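Long-range contacts in MgGH51 (Meripilus giganteus, PDB 6ZPV), which catalyses the hydrolysis of terminal alpha-L-arabinofuranosides, probably releasing arabinose from plant cell-wall polysaccharides: residues F22-H27 with W261-T266; G32-L37 with S196-T201; G229-E234 with V348-F353; H400-P405 with E429-S434. All blocks are in the same frame, centred on the assembly; numbering follows the deposited sequence.

Contact 1 of 4, residues F22-H27 with W261-T266; sequences FEDINH and WGYVNT
Tyr-263 reaches from segment 261-266 across the ring of His-27 to end inside the loop that follows barrel strand 20-21. Its CG lies between the backbone N and the carbonyl carbon (chi1 58°), which sends the ring over the imidazole. Tyr-263 CB stands 4.0 Å from His-27 NE2; CG is nearer to the same atom, and CD1 comes to 3.4 Å from His-27 CE1. The two rings form a face-to-face stack with planes 20° apart, while His-27 ND1 is held by the carbonyl of Asp-30. At the tip, Tyr-263 OH donates to Asp-24 OD1 (2.7 Å), meeting it from above the carboxylate plane, and accepts from His-27 N (2.9 Å). A phenylalanine here would probably keep the stack but leave His-27 N without this acceptor and Asp-24 OD1 with Gly-29 N but without the hydroxyl. Beside the tyrosine, Ile-25 CD1 sits over the six-membered ring of Trp-261, 3.5 Å from its centroid. Trp-261 NE1 bonds to Glu-23 OE1 (2.9 Å), with OE1 near the indole plane but the N-H coming from well above the carboxylate plane; that oxygen also accepts the backbone N of Asn-232. Bonds at the Tyr-263 hydroxyl and the Trp-261 N-H probably set how these two rings lie against the loop.

Contact 2 of 4, residues G32-L37 with S196-T201; sequences GLYAEL and SLFPPT
Ala-35 CB lies at the apolar centre, 3.8 Å from Phe-198 CE2 and also against Pro-199 CD and the methyl of Thr-201. The Phe-198 ring lies across the backbone here, with Glu-36 N over one face. Its rim points to Tyr-34 in an offset edge-to-face pair with planes 77° apart, Phe-198 CZ coming within 3.7 Å of Tyr-34 CE1; the hydroxyl of that tyrosine is bonded to Asn-207. On the other flank Leu-37 CD1 touches Pro-199 CD (3.8 Å) and Leu-197 CD2 (3.9 Å). Outward from this packing, Leu-37 N donates to Leu-197 O (2.9 Å), one backbone bond that joins loop and strand. The polar edge belongs to Glu-36, whose chain bends at its second torsion (chi2 67°) and brings the carboxylate up to the strand. Glu-36 OE1 receives Ser-196 OG (2.7 Å) through its syn lone pair, and Glu-36 OE2 receives Leu-197 N (2.9 Å) in a nearly straight bond. Arg-41 forms a salt bridge to OE1 and Leu-38 N bonds to OE2, so each oxygen has two partners. The contact is consistent with a junction between the barrel and a beta-sandwich inserted after its first strand, where the loop beyond helix 29-33 meets the end of strand 189-198.

Contact 3 of 4, residues G229-E234 with V348-F353; sequences GGNNLE and VGNEDF
Asn-350 and Glu-234 meet nearly at right angles: CG of Asn-350 is trans to its own nitrogen (chi1 -180°), and Glu-234, with CG turned opposite its carbonyl carbon (chi1 -70°), runs extended to the amide. Asn-350 ND2 then donates to Glu-234 OE2 at 3.0 Å with an N-H...O angle of 171°, the acceptor in the amide plane but the donor well above the carboxylate plane. Asn-350 OD1, the other end of the amide, takes a weak bond from Gly-230 N at 3.0 Å, and a second weak one from Arg-226. Gly-230 follows a cis peptide bond, and its O accepts Leu-233 N to close a turn beside Asn-350. The two loops leave the C-terminal ends of the second and fourth strands of the (beta/alpha)8 barrel, the end at which enzymes of this fold bind substrate; an Asn-Glu pair after the fourth strand, here Asn-350 and Glu-351, is a hallmark of clan GH-A glycosidases. Apolar contact is slight, with Leu-233 CD2 resting 3.9 Å from Gly-349 C. One water donates to Gly-229 O and Gly-349 O, both at 2.8 Å, and another to Asn-231 OD1 (2.9 Å) and Glu-351 OE1 (2.8 Å). Glu-351 OE2 turns the other way, to His-400 ND1.

Contact 4 of 4, residues H400-P405 with E429-S434; sequences HVYQTP and EYAAIS. With GOL (glycerol), chain F.
Strands 396-403 and 424-432, the sixth and seventh of the (beta/alpha)8 barrel, run parallel and belong to one beta-alpha-beta unit with helix 405-410. Val-401 N donates to Glu-429 O (2.9 Å), and the ladder continues through Val-401 O, Ala-431 and Gln-403 until Ile-433 N reaches Gln-403 O (2.9 Å). On the face of the sheet that carries Tyr-402, the Glu-429 carboxylate lies stacked on the His-400 ring, planes 24° apart, with Glu-429 CD 3.4 Å from His-400 CE1. His-400 NE2 bonds to Asp-398 and ND1 to Glu-351, while Glu-429 OE2 is salt-bridged to Arg-226. Glu-429 OE1 accepts Tyr-402 OH at 2.6 Å on its anti side, somewhat out of the carboxylate plane, and glycerol O2 at 2.8 Å. Glycerol O3 in turn donates to Tyr-402 OH (2.8 Å), so this molecule, probably from the crystallisation liquor, spans both groups. Nearer its CB, Tyr-402 CD1 rests on Ile-433 CG2 (3.7 Å). A phenylalanine in place of Tyr-402 would probably keep that packing but deprive Glu-429 OE1 of its tyrosine partner, leaving the carboxylate freer to turn. A carboxylate at the seventh strand, stacked against a histidine and bonded to a tyrosine from the sixth, is consistent with the active-site region of a clan GH-A glycosidase.

How the contacts relate
Contacts 1, 3 and 4 gather at the eight-stranded parallel barrel, in loops after its first, second and fourth strands and on its sixth and seventh. Contact 3 sits between the other two, its centre about 14 Å from that of contact 1 and 18 Å from that of contact 4. Asn-232 bonds to Glu-23 and Asn-265 on one side, and Glu-351 to His-400 on the other, so contact 3 is bonded to both neighbours. Contact 2 packs against contact 1, its centre about 15 Å away, but lies about 31 Å from contact 4, and ties the barrel to an antiparallel sheet. Along the chain contact 2 is nested within contact 1, contacts 1 and 3 interleave, and contact 4 comes last, so distant sequence converges on the probable active-site end.

Contact 1 of 4, residues F22-H27 with W261-T266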
loop_
_atom_site.group_PDB
_atom_site.type_symbol
_atom_site.label_atom_id
_atom_site.label_comp_id
_atom_site.label_asym_id
_atom_site.label_seq_id
_atom_site.Cartn_x
_atom_site.Cartn_y
_atom_site.Cartn_z
ATOM N N PHE A 22 -2.177 -3.021 2.797
ATOM C CA PHE A 22 -1.059 -2.888 1.868
ATOM C C PHE A 22 -0.300 -4.212 1.723
ATOM O O PHE A 22 0.110 -4.844 2.696
ATOM C CB PHE A 22 -0.101 -1.791 2.357
ATOM C CG PHE A 22 0.986 -1.498 1.321
ATOM C CD1 PHE A 22 2.181 -2.194 1.307
ATOM C CD2 PHE A 22 0.794 -0.550 0.348
ATOM C CE1 PHE A 22 3.130 -1.950 0.323
ATOM C CE2 PHE A 22 1.741 -0.304 -0.648
ATOM C CZ PHE A 22 2.920 -1.002 -0.639
ATOM N N GLU A 23 -0.001 -4.520 0.467
ATOM C CA GLU A 23 1.105 -5.387 0.092
ATOM C C GLU A 23 1.662 -4.777 -1.194
ATOM O O GLU A 23 0.951 -4.013 -1.851
ATOM C CB GLU A 23 0.626 -6.821 -0.154
ATOM C CG GLU A 23 -0.176 -6.976 -1.451
ATOM C CD GLU A 23 -0.751 -8.386 -1.614
ATOM O OE1 GLU A 23 0.038 -9.369 -1.649
ATOM O OE2 GLU A 23 -1.994 -8.469 -1.697
ATOM N N ASP A 24 2.853 -5.208 -1.617
ATOM C CA ASP A 24 3.391 -4.774 -2.916
ATOM C C ASP A 24 2.711 -5.634 -3.985
ATOM O O ASP A 24 3.026 -6.834 -4.166
ATOM C CB ASP A 24 4.921 -4.909 -2.946
ATOM C CG ASP A 24 5.531 -3.995 -3.955
ATOM O OD1 ASP A 24 4.878 -3.677 -4.995
ATOM O OD2 ASP A 24 6.708 -3.528 -3.719
ATOM N N ILE A 25 1.719 -5.048 -4.657
ATOM C CA ILE A 25 0.942 -5.662 -5.740
ATOM C C ILE A 25 0.697 -4.514 -6.731
ATOM O O ILE A 25 0.554 -3.352 -6.319
ATOM C CB ILE A 25 -0.390 -6.258 -5.224
ATOM C CG1 ILE A 25 -1.181 -6.999 -6.320
ATOM C CG2 ILE A 25 -1.245 -5.230 -4.520
ATOM C CD1 ILE A 25 -2.424 -7.691 -5.813
ATOM N N ASN A 26 0.640 -4.799 -8.017
ATOM C CA ASN A 26 0.435 -3.744 -9.001
ATOM C C ASN A 26 1.506 -2.643 -8.890
ATOM O O ASN A 26 1.261 -1.463 -9.170
ATOM C CB ASN A 26 -0.940 -3.081 -8.904
ATOM C CG ASN A 26 -2.113 -4.007 -8.799
ATOM O OD1 ASN A 26 -2.209 -4.982 -9.553
ATOM N ND2 ASN A 26 -3.049 -3.670 -7.893
ATOM N N HIS A 27 2.728 -3.023 -8.472
ATOM C CA HIS A 27 3.793 -2.032 -8.252
ATOM C C HIS A 27 3.304 -0.899 -7.322
ATOM O O HIS A 27 3.645 0.255 -7.483
ATOM C CB HIS A 27 4.337 -1.511 -9.578
ATOM C CG HIS A 27 5.305 -2.462 -10.190
ATOM N ND1 HIS A 27 6.595 -2.595 -9.747
ATOM C CD2 HIS A 27 5.129 -3.421 -11.117
ATOM C CE1 HIS A 27 7.187 -3.554 -10.417
ATOM N NE2 HIS A 27 6.302 -4.053 -11.275
ATOM N N TRP A 261 3.602 -11.563 -7.109
ATOM C CA TRP A 261 2.849 -10.855 -8.159
ATOM C C TRP A 261 3.654 -10.680 -9.437
ATOM O O TRP A 261 3.321 -9.825 -10.255
ATOM C CB TRP A 261 2.256 -9.541 -7.584
ATOM C CG TRP A 261 1.300 -9.816 -6.471
ATOM C CD1 TRP A 261 1.491 -9.624 -5.155
ATOM C CD2 TRP A 261 0.006 -10.453 -6.608
ATOM N NE1 TRP A 261 0.410 -10.050 -4.452
ATOM C CE2 TRP A 261 -0.518 -10.570 -5.308
ATOM C CE3 TRP A 261 -0.764 -10.879 -7.695
ATOM C CZ2 TRP A 261 -1.775 -11.102 -5.050
ATOM C CZ3 TRP A 261 -2.023 -11.411 -7.442
ATOM C CH2 TRP A 261 -2.522 -11.516 -6.118
ATOM N N GLY A 262 4.670 -11.530 -9.622
ATOM C CA GLY A 262 5.400 -11.623 -10.883
ATOM C C GLY A 262 6.635 -10.778 -10.990
ATOM O O GLY A 262 7.307 -10.832 -12.004
ATOM N N TYR A 263 6.980 -10.000 -9.962
ATOM C CA TYR A 263 8.138 -9.092 -10.030
ATOM C C TYR A 263 9.002 -9.150 -8.782
ATOM O O TYR A 263 8.579 -9.497 -7.668
ATOM C CB TYR A 263 7.696 -7.656 -10.379
ATOM C CG TYR A 263 6.711 -7.019 -9.439
ATOM C CD1 TYR A 263 7.131 -6.290 -8.331
ATOM C CD2 TYR A 263 5.359 -7.098 -9.659
ATOM C CE1 TYR A 263 6.228 -5.664 -7.475
ATOM C CE2 TYR A 263 4.430 -6.521 -8.818
ATOM C CZ TYR A 263 4.862 -5.814 -7.719
ATOM O OH TYR A 263 3.908 -5.208 -6.933
ATOM N N VAL A 264 10.243 -8.747 -8.989
ATOM C CA VAL A 264 11.203 -8.583 -7.890
ATOM C C VAL A 264 10.821 -7.403 -7.009
ATOM O O VAL A 264 10.548 -6.314 -7.516
ATOM C CB VAL A 264 12.632 -8.423 -8.434
ATOM C CG1 VAL A 264 13.616 -8.136 -7.345
ATOM C CG2 VAL A 264 13.033 -9.658 -9.220
ATOM N N ASN A 265 10.862 -7.631 -5.697
ATOM C CA ASN A 265 10.819 -6.558 -4.714
ATOM C C ASN A 265 12.244 -6.227 -4.293
ATOM O O ASN A 265 13.014 -7.087 -3.923
ATOM C CB ASN A 265 10.024 -6.984 -3.487
ATOM C CG ASN A 265 8.546 -7.169 -3.622
ATOM O OD1 ASN A 265 7.846 -7.105 -2.584
ATOM N ND2 ASN A 265 8.011 -7.429 -4.811
ATOM N N THR A 266 12.557 -4.917 -4.298
ATOM C CA THR A 266 13.868 -4.463 -3.826
ATOM C C THR A 266 14.007 -4.600 -2.303
ATOM O O THR A 266 15.153 -4.642 -1.819
ATOM C CB THR A 266 14.121 -3.013 -4.192
ATOM O OG1 THR A 266 13.241 -2.126 -3.457
ATOM C CG2 THR A 266 14.062 -2.731 -5.679
HETATM O O HOH W 1 5.223 -8.161 -4.985
HETATM O O HOH W 2 7.954 -4.368 -1.506
#

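Contact 2 of 4, residues G32-L37 with S196-T201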
loop_
_atom_site.group_PDB
_atom_site.type_symbol
_atom_site.label_atom_id
_atom_site.label_comp_id
_atom_site.label_asym_id
_atom_site.label_seq_id
_atom_site.Cartn_x
_atom_site.Cartn_y
_atom_site.Cartn_z
ATOM N N GLY A 32 5.644 2.575 -6.794
ATOM C CA GLY A 32 4.417 3.171 -6.247
ATOM C C GLY A 32 4.689 4.039 -5.056
ATOM O O GLY A 32 5.258 5.144 -5.155
ATOM N N LEU A 33 4.277 3.553 -3.886
ATOM C CA LEU A 33 4.461 4.348 -2.624
ATOM C C LEU A 33 5.948 4.608 -2.347
ATOM O O LEU A 33 6.276 5.657 -1.795
ATOM C CB LEU A 33 3.755 3.608 -1.495
ATOM C CG LEU A 33 3.825 4.276 -0.126
ATOM C CD1 LEU A 33 3.086 5.603 -0.121
ATOM C CD2 LEU A 33 3.196 3.341 0.899
ATOM N N TYR A 34 6.818 3.652 -2.639
ATOM C CA TYR A 34 8.262 3.852 -2.433
ATOM C C TYR A 34 8.797 4.792 -3.507
ATOM O O TYR A 34 8.563 4.555 -4.681
ATOM C CB TYR A 34 8.952 2.488 -2.427
ATOM C CG TYR A 34 10.438 2.499 -2.154
ATOM C CD1 TYR A 34 10.986 3.219 -1.099
ATOM C CD2 TYR A 34 11.283 1.732 -2.934
ATOM C CE1 TYR A 34 12.348 3.173 -0.854
ATOM C CE2 TYR A 34 12.650 1.691 -2.667
ATOM C CZ TYR A 34 13.199 2.427 -1.643
ATOM O OH TYR A 34 14.567 2.339 -1.416
ATOM N N ALA A 35 9.521 5.849 -3.119
ATOM C CA ALA A 35 9.775 6.955 -4.093
ATOM C C ALA A 35 10.862 6.672 -5.126
ATOM O O ALA A 35 11.009 7.482 -6.045
ATOM C CB ALA A 35 10.118 8.216 -3.325
ATOM N N GLU A 36 11.627 5.591 -4.994
ATOM C CA GLU A 36 12.681 5.283 -5.959
ATOM C C GLU A 36 12.151 5.336 -7.375
ATOM O O GLU A 36 11.084 4.723 -7.701
ATOM C CB GLU A 36 13.230 3.882 -5.663
ATOM C CG GLU A 36 14.150 3.327 -6.725
ATOM C CD GLU A 36 15.476 4.095 -6.852
ATOM O OE1 GLU A 36 16.214 4.117 -5.818
ATOM O OE2 GLU A 36 15.742 4.674 -7.915
ATOM N N LEU A 37 12.884 5.935 -8.296
ATOM C CA LEU A 37 12.446 6.128 -9.683
ATOM C C LEU A 37 13.048 5.139 -10.661
ATOM O O LEU A 37 12.505 5.028 -11.793
ATOM C CB LEU A 37 12.839 7.567 -10.111
ATOM C CG LEU A 37 12.122 8.640 -9.330
ATOM C CD1 LEU A 37 12.693 10.018 -9.601
ATOM C CD2 LEU A 37 10.629 8.609 -9.597
ATOM N N SER A 196 20.480 4.491 -7.857
ATOM C CA SER A 196 19.276 5.034 -7.226
ATOM C C SER A 196 18.981 6.446 -7.740
ATOM O O SER A 196 19.923 7.238 -7.926
ATOM C CB SER A 196 19.439 5.067 -5.710
ATOM O OG SER A 196 18.290 5.600 -5.045
ATOM N N LEU A 197 17.710 6.774 -7.911
ATOM C CA LEU A 197 17.284 8.127 -8.183
ATOM C C LEU A 197 16.021 8.421 -7.392
ATOM O O LEU A 197 15.006 7.738 -7.594
ATOM C CB LEU A 197 17.032 8.358 -9.685
ATOM C CG LEU A 197 16.657 9.788 -10.059
ATOM C CD1 LEU A 197 17.815 10.741 -9.941
ATOM C CD2 LEU A 197 16.066 9.871 -11.456
ATOM N N PHE A 198 16.095 9.405 -6.513
ATOM C CA PHE A 198 14.936 9.816 -5.702
ATOM C C PHE A 198 14.499 11.223 -6.009
ATOM O O PHE A 198 15.353 12.120 -6.151
ATOM C CB PHE A 198 15.224 9.742 -4.189
ATOM C CG PHE A 198 14.898 8.423 -3.545
ATOM C CD1 PHE A 198 15.589 7.270 -3.881
ATOM C CD2 PHE A 198 13.900 8.297 -2.622
ATOM C CE1 PHE A 198 15.269 6.056 -3.300
ATOM C CE2 PHE A 198 13.565 7.101 -2.034
ATOM C CZ PHE A 198 14.295 5.977 -2.389
ATOM N N PRO A 199 13.189 11.479 -6.059
ATOM C CA PRO A 199 12.651 12.831 -6.002
ATOM C C PRO A 199 12.603 13.299 -4.561
ATOM O O PRO A 199 12.903 12.518 -3.648
ATOM C CB PRO A 199 11.219 12.599 -6.537
ATOM C CG PRO A 199 10.828 11.278 -5.861
ATOM C CD PRO A 199 12.120 10.471 -5.834
ATOM N N PRO A 200 12.142 14.533 -4.272
ATOM C CA PRO A 200 11.808 14.881 -2.912
ATOM C C PRO A 200 10.825 13.857 -2.349
ATOM O O PRO A 200 9.914 13.426 -3.073
ATOM C CB PRO A 200 11.179 16.326 -3.055
ATOM C CG PRO A 200 11.783 16.844 -4.334
ATOM C CD PRO A 200 11.860 15.632 -5.241
ATOM N N THR A 201 10.890 13.557 -1.064
ATOM C CA THR A 201 10.040 12.538 -0.458
ATOM C C THR A 201 9.026 13.125 0.517
ATOM O O THR A 201 9.222 14.226 1.051
ATOM C CB THR A 201 10.914 11.484 0.211
ATOM O OG1 THR A 201 11.723 12.132 1.178
ATOM C CG2 THR A 201 11.705 10.657 -0.767
#

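Contact 3 of 4, residues G229-E234 with V348-F353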
loop_
_atom_site.group_PDB
_atom_site.type_symbol
_atom_site.label_atom_id
_atom_site.label_comp_id
_atom_site.label_asym_id
_atom_site.label_seq_id
_atom_site.Cartn_x
_atom_site.Cartn_y
_atom_site.Cartn_z
ATOM N N GLY A 229 1.457 -8.000 4.061
ATOM C CA GLY A 229 0.550 -8.742 3.209
ATOM C C GLY A 229 -0.389 -9.556 4.054
ATOM O O GLY A 229 -0.255 -9.599 5.282
ATOM N N GLY A 230 -1.407 -10.191 3.423
ATOM C CA GLY A 230 -1.528 -10.345 1.994
ATOM C C GLY A 230 -0.618 -11.482 1.490
ATOM O O GLY A 230 0.337 -11.888 2.142
ATOM N N ASN A 231 -0.876 -11.880 0.224
ATOM C CA ASN A 231 -0.086 -12.950 -0.374
ATOM C C ASN A 231 1.393 -12.616 -0.403
ATOM O O ASN A 231 2.232 -13.527 -0.294
ATOM C CB ASN A 231 -0.540 -13.232 -1.786
ATOM C CG ASN A 231 -1.793 -14.064 -1.887
ATOM O OD1 ASN A 231 -2.443 -14.338 -0.861
ATOM N ND2 ASN A 231 -2.112 -14.563 -3.071
ATOM N N ASN A 232 1.760 -11.343 -0.574
ATOM C CA ASN A 232 3.194 -10.991 -0.700
ATOM C C ASN A 232 3.990 -11.274 0.575
ATOM O O ASN A 232 5.218 -11.281 0.526
ATOM C CB ASN A 232 3.372 -9.530 -1.098
ATOM C CG ASN A 232 4.616 -9.276 -1.918
ATOM O OD1 ASN A 232 4.842 -9.977 -2.925
ATOM N ND2 ASN A 232 5.443 -8.334 -1.468
ATOM N N LEU A 233 3.335 -11.508 1.714
ATOM C CA LEU A 233 4.029 -11.977 2.927
ATOM C C LEU A 233 4.568 -13.382 2.759
ATOM O O LEU A 233 5.599 -13.753 3.358
ATOM C CB LEU A 233 2.991 -11.998 4.075
ATOM C CG LEU A 233 3.432 -12.595 5.425
ATOM C CD1 LEU A 233 4.395 -11.666 6.163
ATOM C CD2 LEU A 233 2.203 -12.874 6.273
ATOM N N GLU A 234 3.795 -14.242 2.081
ATOM C CA GLU A 234 3.897 -15.686 2.217
ATOM C C GLU A 234 5.069 -16.309 1.477
ATOM O O GLU A 234 5.601 -17.351 1.936
ATOM C CB GLU A 234 2.584 -16.352 1.836
ATOM C CG GLU A 234 1.473 -16.077 2.855
ATOM C CD GLU A 234 0.137 -16.568 2.382
ATOM O OE1 GLU A 234 -0.198 -17.784 2.750
ATOM O OE2 GLU A 234 -0.598 -15.839 1.689
ATOM N N VAL A 348 -1.337 -13.385 12.374
ATOM C CA VAL A 348 -0.502 -14.600 12.328
ATOM C C VAL A 348 -0.741 -15.259 10.965
ATOM O O VAL A 348 -1.731 -16.014 10.776
ATOM C CB VAL A 348 -0.815 -15.494 13.529
ATOM C CG1 VAL A 348 0.006 -16.782 13.476
ATOM C CG2 VAL A 348 -0.572 -14.729 14.818
ATOM N N GLY A 349 0.146 -14.993 10.008
ATOM C CA GLY A 349 0.003 -15.552 8.666
ATOM C C GLY A 349 -0.883 -14.692 7.764
ATOM O O GLY A 349 -1.180 -13.532 8.086
ATOM N N ASN A 350 -1.252 -15.286 6.636
ATOM C CA ASN A 350 -2.220 -14.664 5.702
ATOM C C ASN A 350 -3.061 -15.798 5.134
ATOM O O ASN A 350 -2.537 -16.792 4.592
ATOM C CB ASN A 350 -1.536 -13.942 4.550
ATOM C CG ASN A 350 -2.543 -13.311 3.617
ATOM O OD1 ASN A 350 -3.286 -12.424 4.056
ATOM N ND2 ASN A 350 -2.625 -13.776 2.364
ATOM N N GLU A 351 -4.398 -15.632 5.244
ATOM C CA GLU A 351 -5.325 -16.564 4.546
ATOM C C GLU A 351 -4.941 -18.013 4.842
ATOM O O GLU A 351 -4.933 -18.869 3.941
ATOM C CB GLU A 351 -5.439 -16.270 3.060
ATOM C CG GLU A 351 -6.060 -14.900 2.777
ATOM C CD GLU A 351 -6.632 -14.732 1.392
ATOM O OE1 GLU A 351 -6.160 -15.442 0.447
ATOM O OE2 GLU A 351 -7.552 -13.873 1.244
ATOM N N ASP A 352 -4.828 -18.339 6.139
ATOM C CA ASP A 352 -4.487 -19.730 6.525
ATOM C C ASP A 352 -5.703 -20.653 6.429
ATOM O O ASP A 352 -5.547 -21.845 6.626
ATOM C CB ASP A 352 -3.801 -19.780 7.877
ATOM C CG ASP A 352 -2.416 -19.160 7.773
ATOM O OD1 ASP A 352 -1.468 -19.890 7.349
ATOM O OD2 ASP A 352 -2.267 -17.954 8.057
ATOM N N PHE A 353 -6.893 -20.103 6.055
ATOM C CA PHE A 353 -7.984 -20.993 5.655
ATOM C C PHE A 353 -7.596 -21.891 4.508
ATOM O O PHE A 353 -8.212 -22.950 4.306
ATOM C CB PHE A 353 -9.274 -20.214 5.374
ATOM C CG PHE A 353 -9.176 -19.137 4.350
ATOM C CD1 PHE A 353 -9.214 -19.445 2.998
ATOM C CD2 PHE A 353 -9.044 -17.808 4.724
ATOM C CE1 PHE A 353 -9.152 -18.459 2.022
ATOM C CE2 PHE A 353 -8.996 -16.800 3.754
ATOM C CZ PHE A 353 -9.030 -17.130 2.407
HETATM O O HOH W 3 -1.901 -10.994 7.143
HETATM O O HOH W 4 -3.705 -16.666 0.061
HETATM O O HOH W 5 -5.177 -13.737 -1.528
HETATM O O HOH W 6 -2.614 -18.475 1.952
#

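Contact 4 of 4, residues H400-P405 with E429-S434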
loop_
_atom_site.group_PDB
_atom_site.type_symbol
_atom_site.label_atom_id
_atom_site.label_comp_id
_atom_site.label_asym_id
_atom_site.label_seq_id
_atom_site.Cartn_x
_atom_site.Cartn_y
_atom_site.Cartn_z
ATOM N N HIS A 400 -12.016 -11.885 4.899
ATOM C CA HIS A 400 -11.831 -11.298 3.563
ATOM C C HIS A 400 -13.027 -11.638 2.688
ATOM O O HIS A 400 -13.459 -12.784 2.701
ATOM C CB HIS A 400 -10.568 -11.865 2.873
ATOM C CG HIS A 400 -9.300 -11.610 3.623
ATOM N ND1 HIS A 400 -8.105 -12.190 3.230
ATOM C CD2 HIS A 400 -9.028 -10.859 4.711
ATOM C CE1 HIS A 400 -7.172 -11.792 4.075
ATOM N NE2 HIS A 400 -7.681 -10.985 4.990
ATOM N N VAL A 401 -13.488 -10.704 1.870
ATOM C CA VAL A 401 -14.533 -11.031 0.865
ATOM C C VAL A 401 -14.368 -10.173 -0.391
ATOM O O VAL A 401 -14.325 -8.934 -0.306
ATOM C CB VAL A 401 -15.953 -10.945 1.452
ATOM C CG1 VAL A 401 -16.337 -9.549 1.930
ATOM C CG2 VAL A 401 -16.953 -11.478 0.442
ATOM N N TYR A 402 -14.367 -10.832 -1.522
ATOM C CA TYR A 402 -14.451 -10.231 -2.861
ATOM C C TYR A 402 -15.719 -10.719 -3.506
ATOM O O TYR A 402 -15.965 -11.930 -3.585
ATOM C CB TYR A 402 -13.217 -10.593 -3.673
ATOM C CG TYR A 402 -11.941 -10.059 -3.069
ATOM C CD1 TYR A 402 -11.607 -8.729 -3.163
ATOM C CD2 TYR A 402 -11.102 -10.895 -2.376
ATOM C CE1 TYR A 402 -10.456 -8.240 -2.571
ATOM C CE2 TYR A 402 -9.964 -10.399 -1.776
ATOM C CZ TYR A 402 -9.627 -9.070 -1.858
ATOM O OH TYR A 402 -8.466 -8.542 -1.331
ATOM N N GLN A 403 -16.576 -9.789 -3.953
ATOM C CA GLN A 403 -17.952 -10.162 -4.358
ATOM C C GLN A 403 -18.497 -9.147 -5.346
ATOM O O GLN A 403 -17.793 -8.202 -5.777
ATOM C CB GLN A 403 -18.816 -10.394 -3.117
ATOM C CG GLN A 403 -19.138 -11.837 -2.809
ATOM C CD GLN A 403 -19.959 -12.556 -3.861
ATOM O OE1 GLN A 403 -20.496 -11.911 -4.768
ATOM N NE2 GLN A 403 -20.048 -13.886 -3.779
ATOM N N THR A 404 -19.762 -9.285 -5.729
ATOM C CA THR A 404 -20.410 -8.340 -6.624
ATOM C C THR A 404 -20.906 -7.132 -5.835
ATOM O O THR A 404 -21.164 -7.208 -4.624
ATOM C CB THR A 404 -21.611 -8.992 -7.292
ATOM O OG1 THR A 404 -22.623 -9.233 -6.331
ATOM C CG2 THR A 404 -21.309 -10.241 -8.099
ATOM N N PRO A 405 -21.133 -5.994 -6.535
ATOM C CA PRO A 405 -21.760 -4.862 -5.832
ATOM C C PRO A 405 -23.055 -5.220 -5.112
ATOM O O PRO A 405 -23.330 -4.758 -3.999
ATOM C CB PRO A 405 -21.953 -3.822 -6.973
ATOM C CG PRO A 405 -20.865 -4.166 -7.950
ATOM C CD PRO A 405 -20.765 -5.688 -7.938
ATOM N N GLU A 429 -9.720 -7.435 4.130
ATOM C CA GLU A 429 -9.770 -7.202 2.688
ATOM C C GLU A 429 -11.246 -7.294 2.295
ATOM O O GLU A 429 -11.887 -8.325 2.535
ATOM C CB GLU A 429 -9.021 -8.302 1.893
ATOM C CG GLU A 429 -7.532 -8.377 2.214
ATOM C CD GLU A 429 -6.757 -9.489 1.549
ATOM O OE1 GLU A 429 -7.183 -9.953 0.432
ATOM O OE2 GLU A 429 -5.754 -9.946 2.140
ATOM N N TYR A 430 -11.698 -6.305 1.562
ATOM C CA TYR A 430 -12.992 -6.414 0.881
ATOM C C TYR A 430 -12.990 -5.493 -0.316
ATOM O O TYR A 430 -12.369 -4.437 -0.305
ATOM C CB TYR A 430 -14.205 -6.141 1.805
ATOM C CG TYR A 430 -14.322 -4.742 2.363
ATOM C CD1 TYR A 430 -13.524 -4.286 3.391
ATOM C CD2 TYR A 430 -15.251 -3.855 1.816
ATOM C CE1 TYR A 430 -13.643 -2.999 3.883
ATOM C CE2 TYR A 430 -15.362 -2.571 2.291
ATOM C CZ TYR A 430 -14.579 -2.123 3.332
ATOM O OH TYR A 430 -14.727 -0.863 3.812
ATOM N N ALA A 431 -13.786 -5.879 -1.327
ATOM C CA ALA A 431 -14.051 -5.034 -2.480
ATOM C C ALA A 431 -15.115 -5.698 -3.344
ATOM O O ALA A 431 -15.167 -6.945 -3.459
ATOM C CB ALA A 431 -12.819 -4.855 -3.376
ATOM N N ALA A 432 -15.933 -4.866 -3.984
ATOM C CA ALA A 432 -16.832 -5.329 -5.071
ATOM C C ALA A 432 -16.039 -5.311 -6.368
ATOM O O ALA A 432 -15.675 -4.248 -6.845
ATOM C CB ALA A 432 -18.067 -4.448 -5.112
ATOM N N ILE A 433 -15.759 -6.495 -6.921
ATOM C CA ILE A 433 -14.737 -6.631 -7.982
ATOM C C ILE A 433 -15.307 -6.915 -9.364
ATOM O O ILE A 433 -14.540 -6.794 -10.320
ATOM C CB ILE A 433 -13.668 -7.664 -7.623
ATOM C CG1 ILE A 433 -14.182 -9.093 -7.653
ATOM C CG2 ILE A 433 -13.037 -7.298 -6.275
ATOM C CD1 ILE A 433 -13.058 -10.121 -7.594
ATOM N N SER A 434 -16.559 -7.369 -9.475
ATOM C CA SER A 434 -17.099 -7.887 -10.720
ATOM C C SER A 434 -18.605 -7.901 -10.599
ATOM O O SER A 434 -19.124 -8.044 -9.478
ATOM C CB SER A 434 -16.612 -9.322 -10.933
ATOM O OG SER A 434 -17.223 -9.917 -12.063
HETATM C C1 GOL F . -5.626 -11.157 -4.107
HETATM O O1 GOL F . -6.163 -12.463 -3.883
HETATM C C2 GOL F . -6.126 -10.186 -3.036
HETATM O O2 GOL F . -5.633 -10.657 -1.781
HETATM C C3 GOL F . -5.670 -8.783 -3.362
HETATM O O3 GOL F . -6.035 -7.777 -2.426
#